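Local atomic coordinates of MaoC-like dehydratase (Phytophthora Capsici, PDB entry 3KH8), a protein that probably catalyses the reversible hydration of enoyl thioesters, as a hot-dog-fold lyase related to the MaoC and hydratase 2 enzymes. Residues A83-V89 with V130-L136; D228-I234 with F244-H250; A272-I277 with F322-D327. One frame throughout, in Å; residues are numbered along the deposited sequence.

Contact 1. Residues A83-V89 with V130-L136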
loop_
_atom_site.group_PDB
_atom_site.type_symbol
_atom_site.label_atom_id
_atom_site.label_comp_id
_atom_site.label_asym_id
_atom_site.label_seq_id
_atom_site.Cartn_x
_atom_site.Cartn_y
_atom_site.Cartn_z
ATOM N N ALA A 83 -12.949 -0.520 -9.072
ATOM C CA ALA A 83 -11.585 -0.087 -9.368
ATOM C C ALA A 83 -11.619 1.428 -9.502
ATOM O O ALA A 83 -12.597 1.981 -10.025
ATOM C CB ALA A 83 -11.098 -0.716 -10.663
ATOM N N PHE A 84 -10.580 2.117 -9.039
ATOM C CA PHE A 84 -10.490 3.539 -9.365
ATOM C C PHE A 84 -10.243 3.689 -10.871
ATOM O O PHE A 84 -9.388 2.995 -11.423
ATOM C CB PHE A 84 -9.442 4.296 -8.543
ATOM C CG PHE A 84 -9.572 5.787 -8.673
ATOM C CD1 PHE A 84 -10.509 6.481 -7.911
ATOM C CD2 PHE A 84 -8.815 6.484 -9.607
ATOM C CE1 PHE A 84 -10.667 7.857 -8.056
ATOM C CE2 PHE A 84 -8.964 7.862 -9.761
ATOM C CZ PHE A 84 -9.889 8.548 -8.989
ATOM N N PRO A 85 -11.010 4.574 -11.543
ATOM C CA PRO A 85 -11.015 4.611 -13.012
ATOM C C PRO A 85 -9.665 4.827 -13.703
ATOM O O PRO A 85 -9.494 4.399 -14.846
ATOM C CB PRO A 85 -11.975 5.763 -13.323
ATOM C CG PRO A 85 -12.927 5.737 -12.191
ATOM C CD PRO A 85 -12.058 5.453 -10.988
ATOM N N LEU A 86 -8.719 5.473 -13.027
ATOM C CA LEU A 86 -7.399 5.711 -13.610
ATOM C C LEU A 86 -6.454 4.504 -13.516
ATOM O O LEU A 86 -5.380 4.511 -14.125
ATOM C CB LEU A 86 -6.734 6.944 -12.980
ATOM C CG LEU A 86 -5.595 7.586 -13.789
ATOM C CD1 LEU A 86 -6.143 8.334 -15.007
ATOM C CD2 LEU A 86 -4.755 8.515 -12.923
ATOM N N TYR A 87 -6.842 3.471 -12.767
ATOM C CA TYR A 87 -5.936 2.335 -12.529
ATOM C C TYR A 87 -5.247 1.728 -13.772
ATOM O O TYR A 87 -4.071 1.371 -13.692
ATOM C CB TYR A 87 -6.585 1.239 -11.656
ATOM C CG TYR A 87 -5.661 0.058 -11.429
ATOM C CD1 TYR A 87 -4.514 0.190 -10.650
ATOM C CD2 TYR A 87 -5.915 -1.178 -12.020
ATOM C CE1 TYR A 87 -3.644 -0.890 -10.450
ATOM C CE2 TYR A 87 -5.053 -2.261 -11.829
ATOM C CZ TYR A 87 -3.926 -2.107 -11.043
ATOM O OH TYR A 87 -3.072 -3.165 -10.851
ATOM N N PRO A 88 -5.951 1.621 -14.924
ATOM C CA PRO A 88 -5.281 1.061 -16.111
ATOM C C PRO A 88 -3.894 1.639 -16.460
ATOM O O PRO A 88 -3.085 0.923 -17.045
ATOM C CB PRO A 88 -6.287 1.333 -17.230
ATOM C CG PRO A 88 -7.594 1.219 -16.553
ATOM C CD PRO A 88 -7.393 1.817 -15.179
ATOM N N VAL A 89 -3.605 2.890 -16.085
ATOM C CA VAL A 89 -2.273 3.477 -16.329
ATOM C C VAL A 89 -1.129 2.692 -15.683
ATOM O O VAL A 89 0.021 2.799 -16.113
ATOM C CB VAL A 89 -2.156 4.976 -15.895
ATOM C CG1 VAL A 89 -3.206 5.816 -16.588
ATOM C CG2 VAL A 89 -2.225 5.144 -14.368
ATOM N N VAL A 130 -6.143 8.961 -20.927
ATOM C CA VAL A 130 -6.822 7.724 -20.553
ATOM C C VAL A 130 -8.270 7.782 -21.020
ATOM O O VAL A 130 -9.013 8.692 -20.648
ATOM C CB VAL A 130 -6.769 7.469 -19.022
ATOM C CG1 VAL A 130 -7.503 6.184 -18.658
ATOM C CG2 VAL A 130 -5.329 7.397 -18.539
ATOM N N GLU A 131 -8.655 6.818 -21.850
ATOM C CA GLU A 131 -10.031 6.685 -22.303
ATOM C C GLU A 131 -10.598 5.349 -21.836
ATOM O O GLU A 131 -10.049 4.293 -22.153
ATOM C CB GLU A 131 -10.116 6.795 -23.830
ATOM C CG GLU A 131 -11.548 6.829 -24.350
ATOM C CD GLU A 131 -11.646 6.802 -25.867
ATOM O OE1 GLU A 131 -10.598 6.867 -26.555
ATOM O OE2 GLU A 131 -12.787 6.718 -26.371
ATOM N N ILE A 132 -11.695 5.405 -21.082
ATOM C CA ILE A 132 -12.293 4.200 -20.513
ATOM C C ILE A 132 -13.511 3.766 -21.333
ATOM O O ILE A 132 -14.531 4.458 -21.366
ATOM C CB ILE A 132 -12.674 4.387 -19.017
ATOM C CG1 ILE A 132 -11.488 4.934 -18.203
ATOM C CG2 ILE A 132 -13.212 3.078 -18.416
ATOM C CD1 ILE A 132 -10.225 4.047 -18.226
ATOM N N LEU A 133 -13.380 2.625 -22.003
ATOM C CA LEU A 133 -14.476 2.041 -22.772
ATOM C C LEU A 133 -15.424 1.255 -21.864
ATOM O O LEU A 133 -16.643 1.329 -22.014
ATOM C CB LEU A 133 -13.940 1.142 -23.898
ATOM C CG LEU A 133 -13.197 1.726 -25.114
ATOM C CD1 LEU A 133 -13.823 3.022 -25.633
ATOM C CD2 LEU A 133 -11.692 1.902 -24.860
ATOM N N ARG A 134 -14.847 0.499 -20.931
ATOM C CA ARG A 134 -15.599 -0.257 -19.932
ATOM C C ARG A 134 -14.807 -0.247 -18.627
ATOM O O ARG A 134 -13.595 -0.442 -18.651
ATOM C CB ARG A 134 -15.802 -1.709 -20.379
ATOM C CG ARG A 134 -16.827 -1.908 -21.487
ATOM C CD ARG A 134 -17.199 -3.382 -21.671
ATOM N NE ARG A 134 -16.162 -4.151 -22.362
ATOM C CZ ARG A 134 -15.499 -5.177 -21.832
ATOM N NH1 ARG A 134 -15.754 -5.578 -20.592
ATOM N NH2 ARG A 134 -14.581 -5.810 -22.548
ATOM N N PRO A 135 -15.484 -0.026 -17.487
ATOM C CA PRO A 135 -14.774 -0.083 -16.205
ATOM C C PRO A 135 -14.210 -1.482 -15.952
ATOM O O PRO A 135 -14.749 -2.473 -16.458
ATOM C CB PRO A 135 -15.864 0.254 -15.180
ATOM C CG PRO A 135 -16.931 0.963 -15.968
ATOM C CD PRO A 135 -16.911 0.296 -17.306
ATOM N N LEU A 136 -13.113 -1.550 -15.202
ATOM C CA LEU A 136 -12.496 -2.827 -14.868
ATOM C C LEU A 136 -13.376 -3.637 -13.924
ATOM O O LEU A 136 -14.067 -3.072 -13.075
ATOM C CB LEU A 136 -11.116 -2.611 -14.236
ATOM C CG LEU A 136 -10.015 -1.989 -15.096
ATOM C CD1 LEU A 136 -8.816 -1.640 -14.224
ATOM C CD2 LEU A 136 -9.606 -2.909 -16.243
HETATM O O HOH W 1 -14.547 -0.970 -11.480
#

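Contact 2. Residues D228-I234 with F244-H250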
loop_
_atom_site.group_PDB
_atom_site.type_symbol
_atom_site.label_atom_id
_atom_site.label_comp_id
_atom_site.label_asym_id
_atom_site.label_seq_id
_atom_site.Cartn_x
_atom_site.Cartn_y
_atom_site.Cartn_z
ATOM N N ASP A 228 5.370 1.249 -10.560
ATOM C CA ASP A 228 6.474 2.118 -10.987
ATOM C C ASP A 228 7.530 2.287 -9.892
ATOM O O ASP A 228 7.417 3.161 -9.030
ATOM C CB ASP A 228 5.950 3.477 -11.479
ATOM C CG ASP A 228 7.048 4.365 -12.067
ATOM O OD1 ASP A 228 8.244 3.997 -12.000
ATOM O OD2 ASP A 228 6.712 5.444 -12.598
ATOM N N TYR A 229 8.572 1.458 -9.970
ATOM C CA TYR A 229 9.608 1.383 -8.940
ATOM C C TYR A 229 10.856 2.224 -9.245
ATOM O O TYR A 229 11.876 2.107 -8.559
ATOM C CB TYR A 229 9.972 -0.089 -8.655
ATOM C CG TYR A 229 8.830 -0.877 -8.045
ATOM C CD1 TYR A 229 8.744 -1.060 -6.663
ATOM C CD2 TYR A 229 7.822 -1.423 -8.843
ATOM C CE1 TYR A 229 7.687 -1.778 -6.098
ATOM C CE2 TYR A 229 6.766 -2.131 -8.290
ATOM C CZ TYR A 229 6.704 -2.306 -6.919
ATOM O OH TYR A 229 5.654 -3.010 -6.371
ATOM N N ASN A 230 10.748 3.090 -10.253
ATOM C CA ASN A 230 11.786 4.075 -10.587
ATOM C C ASN A 230 12.430 4.696 -9.347
ATOM O O ASN A 230 11.740 5.276 -8.498
ATOM C CB ASN A 230 11.185 5.172 -11.484
ATOM C CG ASN A 230 12.242 6.043 -12.164
ATOM O OD1 ASN A 230 13.393 6.121 -11.728
ATOM N ND2 ASN A 230 11.841 6.708 -13.242
ATOM N N SER A 231 13.755 4.577 -9.253
ATOM C CA SER A 231 14.520 5.092 -8.112
ATOM C C SER A 231 14.408 6.609 -7.938
ATOM O O SER A 231 14.648 7.129 -6.850
ATOM C CB SER A 231 15.995 4.684 -8.222
ATOM O OG SER A 231 16.568 5.180 -9.421
ATOM N N LEU A 232 14.031 7.302 -9.010
ATOM C CA LEU A 232 13.823 8.752 -8.994
ATOM C C LEU A 232 12.844 9.184 -7.894
ATOM O O LEU A 232 12.979 10.269 -7.323
ATOM C CB LEU A 232 13.333 9.229 -10.374
ATOM C CG LEU A 232 13.021 10.717 -10.611
ATOM C CD1 LEU A 232 14.257 11.590 -10.437
ATOM C CD2 LEU A 232 12.395 10.937 -11.982
ATOM N N HIS A 233 11.880 8.324 -7.581
ATOM C CA HIS A 233 10.819 8.679 -6.637
ATOM C C HIS A 233 11.082 8.265 -5.185
ATOM O O HIS A 233 10.248 8.503 -4.306
ATOM C CB HIS A 233 9.474 8.131 -7.131
ATOM C CG HIS A 233 9.178 8.480 -8.556
ATOM N ND1 HIS A 233 9.016 9.780 -8.985
ATOM C CD2 HIS A 233 9.037 7.702 -9.656
ATOM C CE1 HIS A 233 8.776 9.787 -10.283
ATOM N NE2 HIS A 233 8.781 8.540 -10.715
ATOM N N ILE A 234 12.247 7.677 -4.922
ATOM C CA ILE A 234 12.533 7.165 -3.581
ATOM C C ILE A 234 13.977 7.382 -3.085
ATOM O O ILE A 234 14.186 7.683 -1.909
ATOM C CB ILE A 234 12.062 5.679 -3.430
ATOM C CG1 ILE A 234 12.158 5.215 -1.970
ATOM C CG2 ILE A 234 12.805 4.761 -4.405
ATOM C CD1 ILE A 234 11.266 4.040 -1.627
ATOM N N PHE A 244 17.286 17.536 -8.285
ATOM C CA PHE A 244 16.247 17.764 -7.275
ATOM C C PHE A 244 16.792 17.742 -5.841
ATOM O O PHE A 244 17.753 17.036 -5.546
ATOM C CB PHE A 244 15.113 16.737 -7.417
ATOM C CG PHE A 244 14.465 16.718 -8.781
ATOM C CD1 PHE A 244 13.649 17.768 -9.199
ATOM C CD2 PHE A 244 14.656 15.639 -9.639
ATOM C CE1 PHE A 244 13.046 17.749 -10.459
ATOM C CE2 PHE A 244 14.056 15.608 -10.899
ATOM C CZ PHE A 244 13.250 16.666 -11.309
ATOM N N LYS A 245 16.162 18.516 -4.958
ATOM C CA LYS A 245 16.524 18.557 -3.532
ATOM C C LYS A 245 16.172 17.252 -2.813
ATOM O O LYS A 245 16.824 16.867 -1.836
ATOM C CB LYS A 245 15.833 19.741 -2.832
ATOM C CG LYS A 245 14.299 19.731 -2.918
ATOM C CD LYS A 245 13.669 20.953 -2.255
ATOM C CE LYS A 245 12.179 21.025 -2.567
ATOM N NZ LYS A 245 11.501 22.151 -1.872
ATOM N N GLN A 246 15.129 16.591 -3.309
ATOM C CA GLN A 246 14.629 15.344 -2.747
ATOM C C GLN A 246 13.898 14.579 -3.858
ATOM O O GLN A 246 13.654 15.144 -4.929
ATOM C CB GLN A 246 13.708 15.624 -1.548
ATOM C CG GLN A 246 12.474 16.472 -1.859
ATOM C CD GLN A 246 11.732 16.913 -0.609
ATOM O OE1 GLN A 246 12.317 17.506 0.299
ATOM N NE2 GLN A 246 10.436 16.633 -0.561
ATOM N N PRO A 247 13.570 13.291 -3.629
ATOM C CA PRO A 247 12.802 12.561 -4.644
ATOM C C PRO A 247 11.497 13.276 -5.005
ATOM O O PRO A 247 10.909 13.950 -4.160
ATOM C CB PRO A 247 12.505 11.226 -3.959
ATOM C CG PRO A 247 13.643 11.035 -3.018
ATOM C CD PRO A 247 13.954 12.415 -2.503
ATOM N N ILE A 248 11.066 13.139 -6.253
ATOM C CA ILE A 248 9.787 13.709 -6.688
ATOM C C ILE A 248 8.667 12.666 -6.660
ATOM O O ILE A 248 8.920 11.470 -6.820
ATOM C CB ILE A 248 9.885 14.354 -8.098
ATOM C CG1 ILE A 248 10.208 13.297 -9.166
ATOM C CG2 ILE A 248 10.915 15.493 -8.095
ATOM C CD1 ILE A 248 9.976 13.756 -10.596
ATOM N N LEU A 249 7.433 13.126 -6.454
ATOM C CA LEU A 249 6.266 12.254 -6.519
ATOM C C LEU A 249 6.002 11.881 -7.974
ATOM O O LEU A 249 6.220 12.696 -8.867
ATOM C CB LEU A 249 5.037 12.946 -5.910
ATOM C CG LEU A 249 3.702 12.192 -5.837
ATOM C CD1 LEU A 249 3.782 10.965 -4.904
ATOM C CD2 LEU A 249 2.576 13.125 -5.406
ATOM N N HIS A 250 5.554 10.647 -8.200
ATOM C CA HIS A 250 5.175 10.174 -9.537
ATOM C C HIS A 250 4.170 11.131 -10.151
ATOM O O HIS A 250 3.186 11.486 -9.506
ATOM C CB HIS A 250 4.492 8.803 -9.461
ATOM C CG HIS A 250 5.336 7.713 -8.871
ATOM N ND1 HIS A 250 5.739 7.708 -7.552
ATOM C CD2 HIS A 250 5.797 6.559 -9.409
ATOM C CE1 HIS A 250 6.436 6.612 -7.311
ATOM N NE2 HIS A 250 6.490 5.900 -8.423
#

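Contact 3. Residues A272-I277 with F322-D327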
loop_
_atom_site.group_PDB
_atom_site.type_symbol
_atom_site.label_atom_id
_atom_site.label_comp_id
_atom_site.label_asym_id
_atom_site.label_seq_id
_atom_site.Cartn_x
_atom_site.Cartn_y
_atom_site.Cartn_z
ATOM N N ALA A 272 -18.788 4.235 -13.919
ATOM C CA ALA A 272 -19.186 4.142 -15.326
ATOM C C ALA A 272 -19.329 5.526 -15.975
ATOM O O ALA A 272 -19.275 5.650 -17.198
ATOM C CB ALA A 272 -20.475 3.320 -15.477
ATOM N N ARG A 273 -19.476 6.559 -15.149
ATOM C CA ARG A 273 -19.582 7.941 -15.632
ATOM C C ARG A 273 -18.230 8.589 -15.979
ATOM O O ARG A 273 -18.189 9.603 -16.672
ATOM C CB ARG A 273 -20.374 8.797 -14.636
ATOM C CG ARG A 273 -21.830 8.351 -14.485
ATOM C CD ARG A 273 -22.615 9.230 -13.527
ATOM N NE ARG A 273 -22.762 10.593 -14.030
ATOM C CZ ARG A 273 -23.240 11.616 -13.325
ATOM N NH1 ARG A 273 -23.628 11.448 -12.068
ATOM N NH2 ARG A 273 -23.329 12.815 -13.885
ATOM N N PHE A 274 -17.135 7.988 -15.517
ATOM C CA PHE A 274 -15.770 8.494 -15.749
ATOM C C PHE A 274 -15.298 8.043 -17.137
ATOM O O PHE A 274 -14.902 6.887 -17.325
ATOM C CB PHE A 274 -14.849 7.941 -14.644
ATOM C CG PHE A 274 -13.500 8.619 -14.531
ATOM C CD1 PHE A 274 -13.178 9.349 -13.389
ATOM C CD2 PHE A 274 -12.530 8.470 -15.522
ATOM C CE1 PHE A 274 -11.916 9.950 -13.244
ATOM C CE2 PHE A 274 -11.271 9.069 -15.396
ATOM C CZ PHE A 274 -10.962 9.810 -14.253
ATOM N N LYS A 275 -15.329 8.952 -18.112
ATOM C CA LYS A 275 -15.132 8.551 -19.511
ATOM C C LYS A 275 -13.723 8.743 -20.067
ATOM O O LYS A 275 -13.142 7.809 -20.629
ATOM C CB LYS A 275 -16.181 9.201 -20.427
ATOM C CG LYS A 275 -17.595 8.675 -20.214
ATOM C CD LYS A 275 -17.675 7.185 -20.546
ATOM C CE LYS A 275 -19.001 6.593 -20.130
ATOM N NZ LYS A 275 -18.977 5.100 -20.167
ATOM N N SER A 276 -13.176 9.945 -19.930
ATOM C CA SER A 276 -11.816 10.195 -20.399
ATOM C C SER A 276 -11.143 11.317 -19.631
ATOM O O SER A 276 -11.803 12.156 -19.019
ATOM C CB SER A 276 -11.781 10.485 -21.908
ATOM O OG SER A 276 -12.428 11.709 -22.204
ATOM N N ILE A 277 -9.818 11.311 -19.678
ATOM C CA ILE A 277 -9.001 12.305 -19.010
ATOM C C ILE A 277 -7.668 12.417 -19.747
ATOM O O ILE A 277 -7.054 11.404 -20.096
ATOM C CB ILE A 277 -8.814 11.970 -17.490
ATOM C CG1 ILE A 277 -8.015 13.066 -16.771
ATOM C CG2 ILE A 277 -8.212 10.561 -17.292
ATOM C CD1 ILE A 277 -8.159 13.051 -15.255
ATOM N N PHE A 322 -11.395 16.632 -18.789
ATOM C CA PHE A 322 -12.108 15.490 -18.231
ATOM C C PHE A 322 -13.476 15.381 -18.892
ATOM O O PHE A 322 -14.199 16.373 -18.990
ATOM C CB PHE A 322 -12.255 15.668 -16.717
ATOM C CG PHE A 322 -13.047 14.580 -16.033
ATOM C CD1 PHE A 322 -14.202 14.893 -15.322
ATOM C CD2 PHE A 322 -12.626 13.254 -16.076
ATOM C CE1 PHE A 322 -14.937 13.900 -14.676
ATOM C CE2 PHE A 322 -13.350 12.256 -15.437
ATOM C CZ PHE A 322 -14.507 12.578 -14.731
ATOM N N VAL A 323 -13.817 14.183 -19.356
ATOM C CA VAL A 323 -15.135 13.936 -19.938
ATOM C C VAL A 323 -15.889 12.909 -19.096
ATOM O O VAL A 323 -15.369 11.831 -18.797
ATOM C CB VAL A 323 -15.049 13.496 -21.430
ATOM C CG1 VAL A 323 -16.441 13.221 -22.006
ATOM C CG2 VAL A 323 -14.327 14.556 -22.262
ATOM N N TYR A 324 -17.108 13.267 -18.705
ATOM C CA TYR A 324 -17.956 12.391 -17.914
ATOM C C TYR A 324 -19.378 12.340 -18.479
ATOM O O TYR A 324 -19.785 13.223 -19.242
ATOM C CB TYR A 324 -17.965 12.831 -16.442
ATOM C CG TYR A 324 -18.717 14.117 -16.173
ATOM C CD1 TYR A 324 -18.155 15.357 -16.481
ATOM C CD2 TYR A 324 -19.991 14.094 -15.605
ATOM C CE1 TYR A 324 -18.847 16.538 -16.237
ATOM C CE2 TYR A 324 -20.690 15.270 -15.356
ATOM C CZ TYR A 324 -20.112 16.486 -15.675
ATOM O OH TYR A 324 -20.797 17.650 -15.435
ATOM N N THR A 325 -20.118 11.295 -18.107
ATOM C CA THR A 325 -21.535 11.168 -18.456
ATOM C C THR A 325 -22.368 12.131 -17.610
ATOM O O THR A 325 -22.334 12.077 -16.380
ATOM C CB THR A 325 -22.042 9.717 -18.264
ATOM O OG1 THR A 325 -21.203 8.816 -18.994
ATOM C CG2 THR A 325 -23.476 9.569 -18.761
ATOM N N GLN A 326 -23.109 13.007 -18.287
ATOM C CA GLN A 326 -23.911 14.053 -17.639
ATOM C C GLN A 326 -25.045 13.520 -16.764
ATOM O O GLN A 326 -25.528 12.407 -16.975
ATOM C CB GLN A 326 -24.476 15.008 -18.690
ATOM C CG GLN A 326 -23.534 16.134 -19.055
ATOM C CD GLN A 326 -24.005 16.922 -20.256
ATOM O OE1 GLN A 326 -23.974 16.429 -21.387
ATOM N NE2 GLN A 326 -24.433 18.159 -20.023
ATOM N N ASP A 327 -25.461 14.335 -15.790
ATOM C CA ASP A 327 -26.536 13.994 -14.846
ATOM C C ASP A 327 -27.815 13.505 -15.532
ATOM O O ASP A 327 -28.419 12.520 -15.096
ATOM C CB ASP A 327 -26.867 15.195 -13.946
ATOM C CG ASP A 327 -25.799 15.465 -12.894
ATOM O OD1 ASP A 327 -24.729 14.818 -12.920
ATOM O OD2 ASP A 327 -26.034 16.340 -12.031
HETATM O O HOH W 2 -21.796 6.199 -18.324
#

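Contact 1. Residues A83-V89 with V130-L136
The hot-dog sheet is lined here by the loop 83-89, whose residues pack on the end of strand 123-132 and on Leu136 just beyond it. No direct hydrogen bond crosses the contact; the seam is almost wholly apolar. Leu136 contributes most: its CG lies anti to the carbonyl carbon (chi1 -65°), and the extended chi2 (170°) carries CD1 to the edge of the Tyr87 ring, in the ring plane, 3.7 Å from Tyr87 CD2. The same methyl also meets Pro88 CD at 3.9 Å, while Leu136 CB rests 4.0 Å from Ala83 CB. On the strand, Val130 and Ile132 both point toward the loop. Val130 CG2 is shared by Leu86 CD1, 3.7 Å away, and by Val89 CG1, a pair closer than normal van der Waals packing. Ile132 CD1 stops 3.5 Å from Pro85 O. The loop is shaped by a type I turn, Phe84 to Tyr87, closed by Tyr87 N to Phe84 O at 2.9 Å. At the Ala83 end one water joins the backbones, accepting from Ala83 N and donating to Leu136 O at 2.7 Å. With Leu86 also touching Met255 and Ser259 of helix 251-266, this is the packing of loop and helix onto one face of a hot-dog sheet.

Contact 2. Residues D228-I234 with F244-H250
His233 and His250 lie face to face, centroids 3.8 Å apart and planes inclined by 25°, and the rest of the contact is arranged round this stack. His250 CG sits over the middle of the His233 ring, whereas His233 CD2 lies over the rim of the His250 ring. Each imidazole is also held at its edge by a main-chain carbonyl. His250 NE2 donates to Asp228 O at 3.0 Å, nearly straight (163°) and close to the ring plane. His233 ND1 donates to Ile248 O at 2.7 Å; the oxygen is near the imidazole plane, but the donor stands above the carbonyl plane. The Asp228 carboxylate is turned almost perpendicular to the His250 ring, OD2 3.5 Å from CD2. Its OD1 accepts from Asn230 N, an Asx turn. On the far face of His233 lies Leu232 CG. Placed anti to the backbone N (chi1 179°), that CG carries the branch to the other segment, where CD1 meets Phe244 CE2 and CD2 meets Ile248 CD1. Leu232 O, buried against Pro247 CB, has no hydrogen-bonding partner. The Asp-x-Asn-x-x-His run resembles the hydratase 2 motif, whose Asp and His are catalytic in relatives, so this is probably the active-site region. Stack and carbonyl bonds together fix both imidazoles' rotation.

Contact 3. Residues A272-I277 with F322-D327
Strands 274-281 and 314-324 run antiparallel in the hot-dog sheet, their short segments at 163° and 4.7 Å apart, and Arg273, just ahead of the first, reaches across to Thr325 and Asp327. Among the backbone bonds, a classic bulge appears where Lys275 N and Ser276 N both donate to Val323 O, at 3.0 and 3.1 Å. Beyond it Val323 N returns a straight bond to Ser276 O (172°), and before it Thr325 N meets a lone pair of Arg273 O. The aromatic contact is T-shaped. Phe322 turns its edge to Phe274, placing CE2 over the middle of that ring, 3.5 Å from Phe274 CE1; helix 251-266 covers Phe322 through Leu262. Water adds a bridge, donating to Ala272 O and sitting 2.8 Å from Thr325 OG1. The side-chain polar contacts centre on Arg273. Its chain bends at chi3 (65°), which brings the guanidinium side-on to the carbonyl of Thr325, NE and NH2 both donating to that oxygen at 2.8 Å within the guanidinium plane. Arg273 NH2, which lies at the edge of the Tyr324 ring, also gives Asp327 OD1 a 2.6 Å salt bridge on its anti lone pair.

Contacts 1 and 3 both reach the same sheet, their centres about 11 Å apart. Strands 123-132 and 274-281 are neighbours, with probable hydrogen bonds from Val130 N to Ile277 O (2.7 Å) and Ile132 N to Lys275 O (2.8 Å), while Pro85 packs on Phe274. Contact 1 is the more buried and almost wholly apolar; contact 3 combines a buried aromatic face with an ionic link to the exposed Asp327 and, separately, a water bridge between Ala272 and Thr325. Contact 2, partly buried like contact 3, stands apart across the chain's middle, about 24 Å from contact 1 between centres. It has no strand, relying on stacked imidazoles and carbonyl acceptors, and Ser231 and Ile234 pack on Tyr75 of the second subunit.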